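Local coordinates for protein hemolysin BL lytic component L1 (Bacillus cereus, PDB 7NMQ) that probably acts as one component of the multi-part enterotoxin haemolysin BL, which lyses cells by forming alpha-helical membrane pores, at residues Y3-T17 with I307-L321. Numbering follows the deposited sequence. Where two conformers were deposited one is given.
Sequences YALGPEGLKKALAET and IQKQWNTMGANYTDL
Leu-5 lies against Tyr-318, where the extended N-terminal arm runs antiparallel to helix 307-321 before its own helix begins. Followed outward, CB of Leu-5 rests 3.7 Å from CZ of Tyr-318, and CG stands beside the backbone N (chi1 -53°), and from it the two methyls fork to different neighbours. CD2 sits over the centre of the Tyr-318 ring, a CH-pi contact 3.7 Å from the centroid; CD1 turns instead to CD2 of Leu-321. Leucine suits the place because its fork serves both partners. Tyrosine suits its own because, beyond the ring that the methyl covers, its OH donates a 2.6 Å hydrogen bond to Leu-5 O, in the carbonyl plane and on a lone pair. Trp-347 NE1 gives the same oxygen a second bond. Nearby, Leu-321 repeats the CH-pi theme, its CD1 over the face of Tyr-3.

Further along, the Pro-7 to Leu-10 type II' turn leads into the helix. Its N-cap residue, Gly-9, donates from N to Gln-310 OE1 at 3.0 Å, well above the amide plane. Gly-9 suits this spot because a CB here would collide with Gln-310 NE2, which itself bonds Asn-306. Leu-10 then enters as a knob among Ile-307, Gln-310, Trp-311 and Met-314, with CD1 over one face of the indole, toward its rim.

The axes of 10-17 and 307-321 approach to 9.7 Å and run nearly antiparallel, at 162°, and small Ala-13 permits tight packing against Ile-307. Helix 330-357 flanks the arm at Leu-5 and Pro-7, while helices 45-103 and 107-154 pack against Trp-311 and Tyr-318, setting the contact within the toxin's long helical bundle.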
ATOM      1  N   TYR A   3       0.846 -33.373   2.854  1.00 17.19           N
ATOM      2  CA  TYR A   3       1.868 -32.291   2.720  1.00 16.53           C
ATOM      3  C   TYR A   3       1.208 -31.051   2.140  1.00 18.48           C
ATOM      4  O   TYR A   3       0.536 -31.130   1.141  1.00 20.68           O
ATOM      5  CB  TYR A   3       3.034 -32.774   1.859  1.00 17.18           C
ATOM      6  CG  TYR A   3       3.695 -33.979   2.494  1.00 17.83           C
ATOM      7  CD1 TYR A   3       4.536 -33.824   3.581  1.00 18.07           C
ATOM      8  CD2 TYR A   3       3.398 -35.282   2.100  1.00 17.37           C
ATOM      9  CE1 TYR A   3       5.100 -34.913   4.223  1.00 17.94           C
ATOM     10  CE2 TYR A   3       3.971 -36.390   2.711  1.00 18.00           C
ATOM     11  CZ  TYR A   3       4.820 -36.200   3.789  1.00 17.29           C
ATOM     12  OH  TYR A   3       5.318 -37.292   4.437  1.00 18.29           O
ATOM     13  N   ALA A   4       1.446 -29.931   2.773  1.00 19.05           N
ATOM     14  CA  ALA A   4       0.872 -28.635   2.332  1.00 18.57           C
ATOM     15  C   ALA A   4       1.880 -27.890   1.456  1.00 17.19           C
ATOM     16  O   ALA A   4       2.800 -27.278   2.012  1.00 18.04           O
ATOM     17  CB  ALA A   4       0.433 -27.803   3.513  1.00 21.14           C
ATOM     18  N   LEU A   5       1.700 -27.926   0.131  1.00 15.10           N
ATOM     19  CA  LEU A   5       2.712 -27.387  -0.801  1.00 14.46           C
ATOM     20  C   LEU A   5       2.193 -26.124  -1.498  1.00 13.54           C
ATOM     21  O   LEU A   5       2.912 -25.614  -2.367  1.00 13.16           O
ATOM     22  CB  LEU A   5       3.097 -28.467  -1.825  1.00 13.67           C
ATOM     23  CG  LEU A   5       3.542 -29.795  -1.208  1.00 15.27           C
ATOM     24  CD1 LEU A   5       3.843 -30.799  -2.289  1.00 17.15           C
ATOM     25  CD2 LEU A   5       4.754 -29.573  -0.287  1.00 15.67           C
ATOM     26  N   GLY A   6       1.038 -25.618  -1.079  1.00 13.86           N
ATOM     27  CA  GLY A   6       0.420 -24.458  -1.711  1.00 13.68           C
ATOM     28  C   GLY A   6       0.891 -23.149  -1.104  1.00 15.35           C
ATOM     29  O   GLY A   6       1.746 -23.100  -0.224  1.00 16.29           O
ATOM     30  N   PRO A   7       0.359 -22.050  -1.655  1.00 16.26           N
ATOM     31  CA  PRO A   7       0.798 -20.700  -1.262  1.00 16.60           C
ATOM     32  C   PRO A   7       0.375 -20.235   0.142  1.00 20.21           C
ATOM     33  O   PRO A   7       0.637 -19.109   0.511  1.00 21.85           O
ATOM     34  CB  PRO A   7       0.293 -19.902  -2.471  1.00 17.67           C
ATOM     35  CG  PRO A   7      -0.887 -20.615  -2.968  1.00 18.17           C
ATOM     36  CD  PRO A   7      -0.522 -22.064  -2.822  1.00 17.10           C
ATOM     37  N   GLU A   8      -0.258 -21.072   0.948  1.00 22.15           N
ATOM     38  CA  GLU A   8      -0.558 -20.755   2.360  1.00 24.47           C
ATOM     39  C   GLU A   8      -1.356 -19.429   2.365  1.00 20.73           C
ATOM     40  O   GLU A   8      -2.302 -19.311   1.574  1.00 23.71           O
ATOM     41  CB  GLU A   8       0.751 -20.739   3.159  1.00 27.74           C
ATOM     42  CG  GLU A   8       1.614 -21.948   2.916  1.00 31.45           C
ATOM     43  CD  GLU A   8       1.570 -23.038   3.955  1.00 32.58           C
ATOM     44  OE1 GLU A   8       2.663 -23.505   4.264  1.00 31.62           O
ATOM     45  OE2 GLU A   8       0.463 -23.418   4.433  1.00 39.22           O
ATOM     46  N   GLY A   9      -1.039 -18.468   3.233  1.00 22.13           N
ATOM     47  CA  GLY A   9      -1.760 -17.191   3.349  1.00 20.99           C
ATOM     48  C   GLY A   9      -1.255 -16.134   2.385  1.00 18.34           C
ATOM     49  O   GLY A   9      -1.543 -14.944   2.650  1.00 19.10           O
ATOM     50  N   LEU A  10      -0.554 -16.493   1.300  1.00 15.54           N
ATOM     51  CA  LEU A  10      -0.051 -15.422   0.401  1.00 14.93           C
ATOM     52  C   LEU A  10      -1.193 -14.610  -0.202  1.00 16.98           C
ATOM     53  O   LEU A  10      -0.971 -13.380  -0.410  1.00 16.57           O
ATOM     54  CB  LEU A  10       0.872 -15.964  -0.669  1.00 15.30           C
ATOM     55  CG  LEU A  10       2.226 -16.417  -0.160  1.00 15.21           C
ATOM     56  CD1 LEU A  10       2.971 -17.125  -1.287  1.00 16.67           C
ATOM     57  CD2 LEU A  10       3.043 -15.255   0.376  1.00 16.50           C
ATOM     58  N   LYS A  11      -2.342 -15.176  -0.470  1.00 17.86           N
ATOM     59  CA  LYS A  11      -3.425 -14.450  -1.164  1.00 18.58           C
ATOM     60  C   LYS A  11      -3.857 -13.241  -0.322  1.00 18.31           C
ATOM     61  O   LYS A  11      -3.914 -12.126  -0.847  1.00 18.25           O
ATOM     62  CB  LYS A  11      -4.579 -15.397  -1.446  1.00 22.10           C
ATOM     63  CG  LYS A  11      -5.396 -15.070  -2.670  1.00 27.53           C
ATOM     64  CD  LYS A  11      -6.328 -16.198  -3.081  1.00 29.82           C
ATOM     65  CE  LYS A  11      -7.159 -15.816  -4.290  1.00 33.90           C
ATOM     66  NZ  LYS A  11      -8.283 -16.753  -4.495  1.00 45.54           N
ATOM     67  N   LYS A  12      -4.110 -13.466   0.954  1.00 18.51           N
ATOM     68  CA  LYS A  12      -4.611 -12.425   1.870  1.00 19.10           C
ATOM     69  C   LYS A  12      -3.524 -11.343   2.026  1.00 17.65           C
ATOM     70  O   LYS A  12      -3.845 -10.162   1.991  1.00 17.77           O
ATOM     71  CB  LYS A  12      -5.087 -13.079   3.168  1.00 22.82           C
ATOM     72  CG  LYS A  12      -6.377 -13.879   3.007  1.00 27.37           C
ATOM     73  CD  LYS A  12      -7.178 -14.132   4.288  1.00 30.66           C
ATOM     74  CE  LYS A  12      -7.830 -12.885   4.850  1.00 39.02           C
ATOM     75  NZ  LYS A  12      -8.470 -13.123   6.167  1.00 47.27           N
ATOM     76  N   ALA A  13      -2.272 -11.736   2.192  1.00 17.15           N
ATOM     77  CA  ALA A  13      -1.153 -10.795   2.390  1.00 17.39           C
ATOM     78  C   ALA A  13      -0.995  -9.967   1.118  1.00 16.17           C
ATOM     79  O   ALA A  13      -0.692  -8.761   1.225  1.00 16.05           O
ATOM     80  CB  ALA A  13       0.100 -11.560   2.716  1.00 19.55           C
ATOM     81  N   LEU A  14      -1.176 -10.558  -0.061  1.00 15.58           N
ATOM     82  CA  LEU A  14      -1.056  -9.811  -1.331  1.00 14.91           C
ATOM     83  C   LEU A  14      -2.165  -8.783  -1.407  1.00 15.34           C
ATOM     84  O   LEU A  14      -1.863  -7.693  -1.920  1.00 15.48           O
ATOM     85  CB  LEU A  14      -1.139 -10.710  -2.560  1.00 16.39           C
ATOM     86  CG  LEU A  14       0.158 -11.370  -2.960  1.00 18.25           C
ATOM     87  CD1 LEU A  14      -0.145 -12.341  -4.075  1.00 18.36           C
ATOM     88  CD2 LEU A  14       1.181 -10.335  -3.401  1.00 17.73           C
ATOM     89  N   ALA A  15      -3.369  -9.124  -0.993  1.00 14.37           N
ATOM     90  CA  ALA A  15      -4.510  -8.198  -1.092  1.00 14.69           C
ATOM     91  C   ALA A  15      -4.225  -6.974  -0.235  1.00 14.82           C
ATOM     92  O   ALA A  15      -4.463  -5.820  -0.679  1.00 15.28           O
ATOM     93  CB  ALA A  15      -5.770  -8.883  -0.680  1.00 15.14           C
ATOM     94  N   GLU A  16      -3.696  -7.195   0.964  0.50 14.78           N
ATOM     95  CA  GLU A  16      -3.347  -6.088   1.882  0.50 14.19           C
ATOM     96  C   GLU A  16      -2.229  -5.274   1.247  0.50 13.32           C
ATOM     97  O   GLU A  16      -2.319  -4.037   1.248  0.50 13.25           O
ATOM     98  CB  GLU A  16      -2.869  -6.631   3.223  0.50 15.66           C
ATOM     99  CG  GLU A  16      -3.928  -7.371   3.979  0.50 19.26           C
ATOM    100  CD  GLU A  16      -3.509  -7.823   5.364  0.50 21.73           C
ATOM    101  OE1 GLU A  16      -2.322  -7.657   5.729  0.50 24.79           O
ATOM    102  OE2 GLU A  16      -4.369  -8.360   6.064  0.50 24.30           O
ATOM    103  N   THR A  17      -1.191  -5.939   0.750  1.00 11.94           N
ATOM    104  CA  THR A  17      -0.039  -5.238   0.129  1.00 11.88           C
ATOM    105  C   THR A  17      -0.527  -4.384  -1.039  1.00 12.43           C
ATOM    106  O   THR A  17      -0.072  -3.229  -1.143  1.00 13.19           O
ATOM    107  CB  THR A  17       1.042  -6.232  -0.296  1.00 13.08           C
ATOM    108  OG1 THR A  17       1.610  -6.854   0.848  1.00 14.86           O
ATOM    109  CG2 THR A  17       2.133  -5.538  -1.075  1.00 15.45           C
ATOM    110  N   ILE A 307       4.036 -11.946   4.664  1.00 14.67           N
ATOM    111  CA  ILE A 307       4.518 -12.672   3.457  1.00 13.44           C
ATOM    112  C   ILE A 307       5.756 -13.469   3.845  1.00 13.32           C
ATOM    113  O   ILE A 307       5.861 -14.662   3.476  1.00 13.75           O
ATOM    114  CB  ILE A 307       4.782 -11.739   2.266  1.00 13.03           C
ATOM    115  CG1 ILE A 307       3.444 -11.182   1.759  1.00 14.92           C
ATOM    116  CG2 ILE A 307       5.583 -12.398   1.152  1.00 12.97           C
ATOM    117  CD1 ILE A 307       3.551 -10.167   0.645  1.00 16.23           C
ATOM    118  N   GLN A 308       6.679 -12.863   4.584  1.00 13.35           N
ATOM    119  CA  GLN A 308       7.892 -13.586   5.027  1.00 14.21           C
ATOM    120  C   GLN A 308       7.504 -14.818   5.865  1.00 13.96           C
ATOM    121  O   GLN A 308       8.066 -15.909   5.615  1.00 14.28           O
ATOM    122  CB  GLN A 308       8.786 -12.654   5.827  1.00 15.65           C
ATOM    123  CG  GLN A 308       9.964 -13.439   6.368  1.00 19.14           C
ATOM    124  CD  GLN A 308      11.017 -12.508   6.833  1.00 20.42           C
ATOM    125  OE1 GLN A 308      10.815 -11.782   7.791  1.00 23.20           O
ATOM    126  NE2 GLN A 308      12.127 -12.511   6.107  1.00 26.64           N
ATOM    127  N   LYS A 309       6.595 -14.676   6.809  1.00 14.50           N
ATOM    128  CA  LYS A 309       6.099 -15.785   7.647  1.00 15.51           C
ATOM    129  C   LYS A 309       5.533 -16.889   6.748  1.00 15.21           C
ATOM    130  O   LYS A 309       5.814 -18.078   7.028  1.00 17.11           O
ATOM    131  CB  LYS A 309       5.046 -15.293   8.636  1.00 16.79           C
ATOM    132  CG  LYS A 309       4.394 -16.362   9.502  1.00 21.92           C
ATOM    133  CD  LYS A 309       3.583 -15.792  10.662  1.00 27.59           C
ATOM    134  CE  LYS A 309       2.523 -14.817  10.215  1.00 33.80           C
ATOM    135  NZ  LYS A 309       1.675 -15.403   9.154  1.00 43.87           N
ATOM    136  N   GLN A 310       4.795 -16.538   5.699  1.00 14.66           N
ATOM    137  CA  GLN A 310       4.163 -17.545   4.813  1.00 14.70           C
ATOM    138  C   GLN A 310       5.257 -18.289   4.058  1.00 13.34           C
ATOM    139  O   GLN A 310       5.146 -19.544   3.943  1.00 13.99           O
ATOM    140  CB  GLN A 310       3.180 -16.980   3.819  1.00 15.74           C
ATOM    141  CG  GLN A 310       2.059 -16.214   4.482  1.00 17.89           C
ATOM    142  CD  GLN A 310       1.258 -16.970   5.508  1.00 22.16           C
ATOM    143  OE1 GLN A 310       1.038 -18.188   5.433  1.00 24.87           O
ATOM    144  NE2 GLN A 310       0.743 -16.211   6.462  1.00 27.17           N
ATOM    145  N   TRP A 311       6.294 -17.599   3.589  1.00 12.33           N
ATOM    146  CA  TRP A 311       7.397 -18.335   2.907  1.00 12.32           C
ATOM    147  C   TRP A 311       8.093 -19.263   3.901  1.00 13.21           C
ATOM    148  O   TRP A 311       8.444 -20.386   3.527  1.00 14.27           O
ATOM    149  CB  TRP A 311       8.407 -17.369   2.285  1.00 12.14           C
ATOM    150  CG  TRP A 311       8.007 -16.710   1.010  1.00 11.96           C
ATOM    151  CD1 TRP A 311       7.928 -15.363   0.839  1.00 12.96           C
ATOM    152  CD2 TRP A 311       7.656 -17.314  -0.243  1.00 12.08           C
ATOM    153  NE1 TRP A 311       7.586 -15.087  -0.454  1.00 13.08           N
ATOM    154  CE2 TRP A 311       7.433 -16.268  -1.155  1.00 11.57           C
ATOM    155  CE3 TRP A 311       7.559 -18.619  -0.718  1.00 13.09           C
ATOM    156  CZ2 TRP A 311       7.060 -16.496  -2.472  1.00 12.54           C
ATOM    157  CZ3 TRP A 311       7.231 -18.843  -2.033  1.00 14.15           C
ATOM    158  CH2 TRP A 311       6.989 -17.793  -2.913  1.00 12.65           C
ATOM    159  N   ASN A 312       8.331 -18.797   5.106  1.00 13.60           N
ATOM    160  CA  ASN A 312       8.999 -19.644   6.119  1.00 14.59           C
ATOM    161  C   ASN A 312       8.156 -20.886   6.442  1.00 15.07           C
ATOM    162  O   ASN A 312       8.720 -21.980   6.528  1.00 16.01           O
ATOM    163  CB  ASN A 312       9.325 -18.842   7.358  1.00 16.00           C
ATOM    164  CG  ASN A 312      10.393 -17.810   7.077  1.00 17.36           C
ATOM    165  OD1 ASN A 312      11.140 -17.903   6.110  1.00 18.96           O
ATOM    166  ND2 ASN A 312      10.493 -16.853   7.966  1.00 20.49           N
ATOM    167  N   THR A 313       6.855 -20.738   6.600  1.00 15.25           N
ATOM    168  CA  THR A 313       5.943 -21.869   6.869  1.00 16.07           C
ATOM    169  C   THR A 313       5.991 -22.832   5.690  1.00 15.28           C
ATOM    170  O   THR A 313       6.062 -24.085   5.905  1.00 15.54           O
ATOM    171  CB  THR A 313       4.528 -21.393   7.159  1.00 18.38           C
ATOM    172  OG1 THR A 313       4.637 -20.580   8.340  1.00 21.27           O
ATOM    173  CG2 THR A 313       3.578 -22.537   7.391  1.00 20.19           C
ATOM    174  N   MET A 314       5.978 -22.296   4.484  0.50 13.95           N
ATOM    175  CA  MET A 314       5.979 -23.133   3.275  0.50 13.46           C
ATOM    176  C   MET A 314       7.313 -23.898   3.222  0.50 13.95           C
ATOM    177  O   MET A 314       7.302 -25.078   2.859  0.50 14.84           O
ATOM    178  CB  MET A 314       5.793 -22.245   2.046  0.50 12.76           C
ATOM    179  CG  MET A 314       5.597 -22.997   0.779  0.50 12.70           C
ATOM    180  SD  MET A 314       5.568 -21.842  -0.573  0.50 12.46           S
ATOM    181  CE  MET A 314       4.090 -20.911  -0.138  0.50 12.73           C
ATOM    182  N   GLY A 315       8.443 -23.251   3.506  1.00 13.64           N
ATOM    183  CA  GLY A 315       9.755 -23.925   3.528  1.00 14.23           C
ATOM    184  C   GLY A 315       9.725 -25.068   4.526  1.00 14.56           C
ATOM    185  O   GLY A 315      10.225 -26.150   4.198  1.00 15.49           O
ATOM    186  N   ALA A 316       9.123 -24.883   5.694  1.00 15.00           N
ATOM    187  CA  ALA A 316       8.993 -25.975   6.697  1.00 15.26           C
ATOM    188  C   ALA A 316       8.144 -27.127   6.161  1.00 14.44           C
ATOM    189  O   ALA A 316       8.504 -28.289   6.357  1.00 16.11           O
ATOM    190  CB  ALA A 316       8.404 -25.471   7.973  1.00 16.97           C
ATOM    191  N   ASN A 317       7.068 -26.821   5.475  1.00 14.82           N
ATOM    192  CA  ASN A 317       6.155 -27.849   4.933  1.00 14.57           C
ATOM    193  C   ASN A 317       6.885 -28.659   3.848  1.00 13.59           C
ATOM    194  O   ASN A 317       6.814 -29.888   3.821  1.00 14.86           O
ATOM    195  CB  ASN A 317       4.887 -27.197   4.398  1.00 16.47           C
ATOM    196  CG  ASN A 317       3.974 -26.684   5.487  1.00 18.76           C
ATOM    197  OD1 ASN A 317       4.010 -27.154   6.614  1.00 26.79           O
ATOM    198  ND2 ASN A 317       3.094 -25.767   5.153  1.00 24.44           N
ATOM    199  N   TYR A 318       7.609 -28.006   2.948  1.00 12.12           N
ATOM    200  CA  TYR A 318       8.355 -28.725   1.895  1.00 11.56           C
ATOM    201  C   TYR A 318       9.503 -29.499   2.520  1.00 12.11           C
ATOM    202  O   TYR A 318       9.829 -30.587   2.016  1.00 12.26           O
ATOM    203  CB  TYR A 318       8.913 -27.738   0.866  1.00 11.47           C
ATOM    204  CG  TYR A 318       7.955 -27.278  -0.203  1.00 11.26           C
ATOM    205  CD1 TYR A 318       6.845 -26.502   0.088  1.00 11.44           C
ATOM    206  CD2 TYR A 318       8.157 -27.636  -1.511  1.00 12.56           C
ATOM    207  CE1 TYR A 318       5.971 -26.050  -0.897  1.00 11.93           C
ATOM    208  CE2 TYR A 318       7.267 -27.255  -2.499  1.00 12.80           C
ATOM    209  CZ  TYR A 318       6.186 -26.439  -2.199  1.00 12.11           C
ATOM    210  OH  TYR A 318       5.327 -26.100  -3.215  1.00 12.89           O
ATOM    211  N   THR A 319      10.165 -28.963   3.540  1.00 12.49           N
ATOM    212  CA  THR A 319      11.302 -29.672   4.185  1.00 14.02           C
ATOM    213  C   THR A 319      10.793 -30.918   4.907  1.00 14.09           C
ATOM    214  O   THR A 319      11.474 -31.909   4.853  1.00 15.16           O
ATOM    215  CB  THR A 319      12.039 -28.733   5.128  1.00 15.32           C
ATOM    216  OG1 THR A 319      12.515 -27.608   4.370  1.00 16.67           O
ATOM    217  CG2 THR A 319      13.213 -29.406   5.789  1.00 18.00           C
ATOM    218  N   ASP A 320       9.591 -30.890   5.446  1.00 14.32           N
ATOM    219  CA  ASP A 320       8.958 -32.087   6.042  1.00 15.18           C
ATOM    220  C   ASP A 320       8.804 -33.169   4.955  1.00 14.67           C
ATOM    221  O   ASP A 320       9.167 -34.333   5.197  1.00 15.81           O
ATOM    222  CB  ASP A 320       7.612 -31.746   6.660  1.00 16.71           C
ATOM    223  CG  ASP A 320       7.026 -32.881   7.447  1.00 17.97           C
ATOM    224  OD1 ASP A 320       7.710 -33.376   8.368  1.00 20.16           O
ATOM    225  OD2 ASP A 320       5.924 -33.294   7.073  1.00 20.15           O
ATOM    226  N   LEU A 321       8.312 -32.816   3.766  1.00 13.73           N
ATOM    227  CA  LEU A 321       8.221 -33.793   2.663  1.00 13.37           C
ATOM    228  C   LEU A 321       9.621 -34.296   2.336  1.00 13.04           C
ATOM    229  O   LEU A 321       9.836 -35.529   2.232  1.00 13.74           O
ATOM    230  CB  LEU A 321       7.558 -33.141   1.448  1.00 12.67           C
ATOM    231  CG  LEU A 321       7.488 -34.033   0.195  1.00 13.04           C
ATOM    232  CD1 LEU A 321       6.875 -35.407   0.494  1.00 14.07           C
ATOM    233  CD2 LEU A 321       6.740 -33.309  -0.930  1.00 14.42           C
TER